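Local coordinates for putative peptidase (Bacteroides fragilis, PDB 5DYN), which is a clostripain-family cysteine protease that cleaves peptide bonds and probably activates the Bacteroides fragilis toxin, at residues Tyr50-Pro55 and Lys81-Tyr86; Glu57-Gly62 and Gly107-Gly112. One frame throughout, in Å; residues are numbered along the deposited sequence.

Interaction 1. Residues Tyr50-Pro55 and Lys81-Tyr86; sequences YLISSP and KIASCY. With NA (sodium ion), chain J.
Ile52 reaches from strand 50-53 toward the helix that carries Ile82 and Ala83, and both of its branches arrive at Ile82. At CB the chain forks. The short branch, CG2, lies anti to the backbone N and rests between CB of Ala83 (4.4 Å) and CG2 of Ile82 (4.3 Å), a looser approach than the one made by the longer branch. CG1 swings beside the backbone N (chi1 -44°) and the chain then runs on extended (chi2 168°), which carries CD1 to the helix. There it meets CD1 of Ile82 at 3.9 Å, methyl against methyl, the two side chains crossing at about a right angle. The same Ile52 CD1 also lies 4.2 Å from CG2 of Ile82.

This is helix-on-sheet packing in the clostripain family, part of peptidase clan CD: helix 78-92 lies against one face of the mixed sheet in which strand 50-53 sits between strands 25-31 and 110-115. Branched isoleucine suits the strand and fills the space between layers, whereas small Ala83 lets the helix backbone approach, its CA 7.0 Å from CA of Ile52. Phe27 touches both isoleucines. By the usual alternation along a strand, Ser53 points away, and its OG bonds to Phe30 O. Beyond the strand, Pro55 O binds a sodium ion at 2.6 Å, together with Phe34 O and Ser212 OG.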
loop_
_atom_site.group_PDB
_atom_site.type_symbol
_atom_site.label_atom_id
_atom_site.label_comp_id
_atom_site.label_asym_id
_atom_site.label_seq_id
_atom_site.Cartn_x
_atom_site.Cartn_y
_atom_site.Cartn_z
ATOM N N TYR B 50 3.495 -8.028 6.942
ATOM C CA TYR B 50 2.218 -7.804 6.270
ATOM C C TYR B 50 2.160 -6.494 5.489
ATOM O O TYR B 50 2.632 -5.455 5.954
ATOM C CB TYR B 50 1.080 -7.847 7.289
ATOM C CG TYR B 50 0.974 -9.180 7.991
ATOM C CD1 TYR B 50 0.353 -10.261 7.378
ATOM C CD2 TYR B 50 1.509 -9.363 9.262
ATOM C CE1 TYR B 50 0.262 -11.484 8.011
ATOM C CE2 TYR B 50 1.422 -10.583 9.903
ATOM C CZ TYR B 50 0.797 -11.641 9.272
ATOM O OH TYR B 50 0.704 -12.860 9.901
ATOM N N LEU B 51 1.578 -6.563 4.294
ATOM C CA LEU B 51 1.358 -5.389 3.456
ATOM C C LEU B 51 -0.106 -4.971 3.519
ATOM O O LEU B 51 -0.997 -5.768 3.227
ATOM C CB LEU B 51 1.763 -5.669 2.007
ATOM C CG LEU B 51 1.497 -4.539 1.010
ATOM C CD1 LEU B 51 2.408 -3.355 1.285
ATOM C CD2 LEU B 51 1.653 -5.016 -0.421
ATOM N N ILE B 52 -0.352 -3.722 3.901
ATOM C CA ILE B 52 -1.716 -3.231 4.062
ATOM C C ILE B 52 -1.992 -2.025 3.170
ATOM O O ILE B 52 -1.383 -0.968 3.341
ATOM C CB ILE B 52 -2.000 -2.836 5.523
ATOM C CG1 ILE B 52 -1.458 -3.898 6.482
ATOM C CG2 ILE B 52 -3.491 -2.603 5.734
ATOM C CD1 ILE B 52 -1.429 -3.454 7.926
ATOM N N SER B 53 -2.917 -2.188 2.229
ATOM C CA SER B 53 -3.302 -1.107 1.328
ATOM C C SER B 53 -4.524 -1.505 0.507
ATOM O O SER B 53 -5.195 -2.494 0.813
ATOM C CB SER B 53 -2.140 -0.735 0.398
ATOM O OG SER B 53 -2.421 0.445 -0.334
ATOM N N SER B 54 -4.814 -0.728 -0.532
ATOM C CA SER B 54 -5.877 -1.071 -1.466
ATOM C C SER B 54 -5.282 -1.377 -2.826
ATOM O O SER B 54 -4.318 -0.738 -3.233
ATOM C CB SER B 54 -6.894 0.065 -1.585
ATOM O OG SER B 54 -7.879 -0.234 -2.560
ATOM N N PRO B 55 -5.850 -2.363 -3.533
ATOM C CA PRO B 55 -5.413 -2.639 -4.904
ATOM C C PRO B 55 -5.879 -1.539 -5.853
ATOM O O PRO B 55 -5.333 -1.378 -6.948
ATOM C CB PRO B 55 -6.084 -3.976 -5.226
ATOM C CG PRO B 55 -7.299 -3.996 -4.356
ATOM C CD PRO B 55 -6.898 -3.297 -3.085
ATOM N N LYS B 81 -6.216 -5.723 12.492
ATOM C CA LYS B 81 -7.006 -4.724 13.191
ATOM C C LYS B 81 -6.934 -3.373 12.481
ATOM O O LYS B 81 -7.924 -2.645 12.435
ATOM C CB LYS B 81 -6.546 -4.607 14.643
ATOM C CG LYS B 81 -6.957 -5.800 15.496
ATOM C CD LYS B 81 -6.176 -5.854 16.793
ATOM C CE LYS B 81 -6.666 -6.974 17.694
ATOM N NZ LYS B 81 -8.066 -6.740 18.152
ATOM N N ILE B 82 -5.772 -3.050 11.918
ATOM C CA ILE B 82 -5.624 -1.849 11.096
ATOM C C ILE B 82 -6.585 -1.885 9.909
ATOM O O ILE B 82 -7.312 -0.924 9.649
ATOM C CB ILE B 82 -4.184 -1.684 10.567
ATOM C CG1 ILE B 82 -3.219 -1.362 11.709
ATOM C CG2 ILE B 82 -4.121 -0.582 9.516
ATOM C CD1 ILE B 82 -1.759 -1.479 11.321
ATOM N N ALA B 83 -6.587 -3.008 9.198
ATOM C CA ALA B 83 -7.434 -3.177 8.025
ATOM C C ALA B 83 -8.918 -3.130 8.375
ATOM O O ALA B 83 -9.691 -2.421 7.729
ATOM C CB ALA B 83 -7.107 -4.478 7.323
ATOM N N SER B 84 -9.310 -3.891 9.394
ATOM C CA SER B 84 -10.714 -3.956 9.797
ATOM C C SER B 84 -11.217 -2.598 10.284
ATOM O O SER B 84 -12.350 -2.219 9.998
ATOM C CB SER B 84 -10.918 -5.018 10.880
ATOM O OG SER B 84 -10.109 -4.756 12.013
ATOM N N CYS B 85 -10.372 -1.869 11.010
ATOM C CA CYS B 85 -10.713 -0.513 11.446
ATOM C C CYS B 85 -10.955 0.398 10.253
ATOM O O CYS B 85 -11.967 1.095 10.187
ATOM C CB CYS B 85 -9.608 0.077 12.326
ATOM S SG CYS B 85 -9.594 -0.528 14.020
ATOM N N TYR B 86 -10.008 0.385 9.321
ATOM C CA TYR B 86 -10.098 1.163 8.095
ATOM C C TYR B 86 -11.409 0.856 7.380
ATOM O O TYR B 86 -12.149 1.766 6.994
ATOM C CB TYR B 86 -8.921 0.849 7.171
ATOM C CG TYR B 86 -8.597 1.913 6.142
ATOM C CD1 TYR B 86 -7.295 2.383 5.981
ATOM C CD2 TYR B 86 -9.591 2.463 5.346
ATOM C CE1 TYR B 86 -6.995 3.346 5.043
ATOM C CE2 TYR B 86 -9.301 3.434 4.408
ATOM C CZ TYR B 86 -8.005 3.872 4.261
ATOM O OH TYR B 86 -7.719 4.838 3.329
HETATM NA NA NA J . -2.781 -1.924 -7.333
#

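Interaction 2. Residues Glu57-Gly62 and Gly107-Gly112; sequences EIPGPG and GGVSVG. With NA (sodium ion), chain E.
The ring of Pro59 and the branched side chain of Val109 cross at about a right angle, with one methyl of the valine set against one edge of the proline. That methyl, Val109 CG2, lies 3.6 Å from CD of Pro59 and 3.7 Å from CG of the same ring, so two adjacent methylenes share a single partner. It gets there because CG2 stands anti to the backbone N, while CG1 takes the position between N and the carbonyl carbon (chi1 81°); the valine side chain also touches Tyr90 of helix 78-92. Pro59 CG comes 3.9 Å from Gly108 O as well, which lies off to one side of the ring plane. From another direction CD1 of Ile58 approaches Val109 CG2, though only to 4.7 Å.

The contact joins the loop that follows strand 50-53 to the entry of strand 110-115, an inner strand of the central mixed sheet of this clan CD peptidase. Rigid Pro59 opens a type I beta turn, closed by a hydrogen bond of 2.8 Å from Gly62 N to Pro59 O; Gly62, with positive phi (61°), then redirects the chain. Gly108 likewise has positive phi, easily taken without a side chain, and belongs to a further sodium site with Tyr90 and Trp105. On the turn, Pro61 O binds a sodium ion at 2.3 Å, alongside a water, Ala63 O, and Asp35 and Glu38 of the other chain. At the start of the loop, the carboxylate of Glu57 is buried, its two oxygens bonded to Ser196 OG and Ala197 N.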
loop_
_atom_site.group_PDB
_atom_site.type_symbol
_atom_site.label_atom_id
_atom_site.label_comp_id
_atom_site.label_asym_id
_atom_site.label_seq_id
_atom_site.Cartn_x
_atom_site.Cartn_y
_atom_site.Cartn_z
ATOM N N GLU B 57 -8.028 2.638 -5.773
ATOM C CA GLU B 57 -7.833 3.972 -5.211
ATOM C C GLU B 57 -8.209 4.072 -3.733
ATOM O O GLU B 57 -9.198 3.489 -3.286
ATOM C CB GLU B 57 -8.628 4.999 -6.015
ATOM C CG GLU B 57 -8.240 5.040 -7.479
ATOM C CD GLU B 57 -9.062 6.028 -8.276
ATOM O OE1 GLU B 57 -9.164 7.198 -7.848
ATOM O OE2 GLU B 57 -9.604 5.634 -9.332
ATOM N N ILE B 58 -7.398 4.817 -2.988
ATOM C CA ILE B 58 -7.636 5.092 -1.574
ATOM C C ILE B 58 -8.348 6.438 -1.407
ATOM O O ILE B 58 -7.970 7.420 -2.044
ATOM C CB ILE B 58 -6.304 5.092 -0.778
ATOM C CG1 ILE B 58 -5.876 3.663 -0.446
ATOM C CG2 ILE B 58 -6.418 5.912 0.504
ATOM C CD1 ILE B 58 -6.801 2.967 0.530
ATOM N N PRO B 59 -9.394 6.480 -0.564
ATOM C CA PRO B 59 -10.118 7.725 -0.276
ATOM C C PRO B 59 -9.195 8.838 0.210
ATOM O O PRO B 59 -8.275 8.570 0.979
ATOM C CB PRO B 59 -11.095 7.313 0.832
ATOM C CG PRO B 59 -11.295 5.851 0.635
ATOM C CD PRO B 59 -9.974 5.326 0.144
ATOM N N GLY B 60 -9.441 10.063 -0.248
ATOM C CA GLY B 60 -8.691 11.232 0.186
ATOM C C GLY B 60 -8.465 11.366 1.684
ATOM O O GLY B 60 -7.324 11.517 2.124
ATOM N N PRO B 61 -9.547 11.315 2.483
ATOM C CA PRO B 61 -9.404 11.391 3.942
ATOM C C PRO B 61 -8.613 10.227 4.545
ATOM O O PRO B 61 -8.273 10.274 5.725
ATOM C CB PRO B 61 -10.857 11.375 4.441
ATOM C CG PRO B 61 -11.656 10.832 3.302
ATOM C CD PRO B 61 -10.963 11.327 2.078
ATOM N N GLY B 62 -8.338 9.198 3.749
ATOM C CA GLY B 62 -7.487 8.101 4.173
ATOM C C GLY B 62 -7.990 7.318 5.370
ATOM O O GLY B 62 -9.190 7.115 5.540
ATOM N N GLY B 107 -18.593 6.773 -0.321
ATOM C CA GLY B 107 -18.212 5.960 -1.461
ATOM C C GLY B 107 -17.624 4.615 -1.084
ATOM O O GLY B 107 -17.331 3.792 -1.951
ATOM N N GLY B 108 -17.446 4.388 0.211
ATOM C CA GLY B 108 -16.911 3.125 0.682
ATOM C C GLY B 108 -15.416 2.997 0.469
ATOM O O GLY B 108 -14.721 3.994 0.255
ATOM N N VAL B 109 -14.927 1.761 0.512
ATOM C CA VAL B 109 -13.495 1.489 0.466
ATOM C C VAL B 109 -13.232 -0.008 0.277
ATOM O O VAL B 109 -14.143 -0.830 0.408
ATOM C CB VAL B 109 -12.795 1.977 1.761
ATOM C CG1 VAL B 109 -12.969 0.959 2.882
ATOM C CG2 VAL B 109 -11.319 2.264 1.515
ATOM N N SER B 110 -11.989 -0.354 -0.042
ATOM C CA SER B 110 -11.555 -1.744 -0.081
ATOM C C SER B 110 -10.142 -1.860 0.488
ATOM O O SER B 110 -9.239 -1.131 0.084
ATOM C CB SER B 110 -11.605 -2.289 -1.508
ATOM O OG SER B 110 -10.640 -1.664 -2.334
ATOM N N VAL B 111 -9.958 -2.773 1.437
ATOM C CA VAL B 111 -8.666 -2.957 2.091
ATOM C C VAL B 111 -8.250 -4.427 2.086
ATOM O O VAL B 111 -9.060 -5.313 2.363
ATOM C CB VAL B 111 -8.692 -2.449 3.554
ATOM C CG1 VAL B 111 -7.323 -2.609 4.204
ATOM C CG2 VAL B 111 -9.138 -0.999 3.608
ATOM N N GLY B 112 -6.984 -4.679 1.767
ATOM C CA GLY B 112 -6.451 -6.026 1.804
ATOM C C GLY B 112 -5.180 -6.119 2.627
ATOM O O GLY B 112 -4.431 -5.149 2.739
HETATM NA NA NA E . -8.379 10.513 8.047
HETATM O O HOH W 1 -10.201 12.233 7.552
#

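Interactions 1 and 2 lie on neighbouring strands of one sheet, their centres 10 Å apart. Strands 50-53 and 110-115 run antiparallel, and a probable hydrogen bond from Gly112 N to Ser53 O (3.0 Å) joins them; just beyond, Ser54 OG and Ser110 OG are probably hydrogen-bonded at 3.1 Å. A second bridge comes from the helix of interaction 1: Tyr86 OH packs 3.3 Å from Ile58 CG2 of the loop in interaction 2, and also bonds to Asp31 OD1 at the end of strand 25-31. The sodium ion on Pro55 and the sodium ion on Pro61 are separate sites, 20.6 Å apart, and the second alone draws ligands from the other chain.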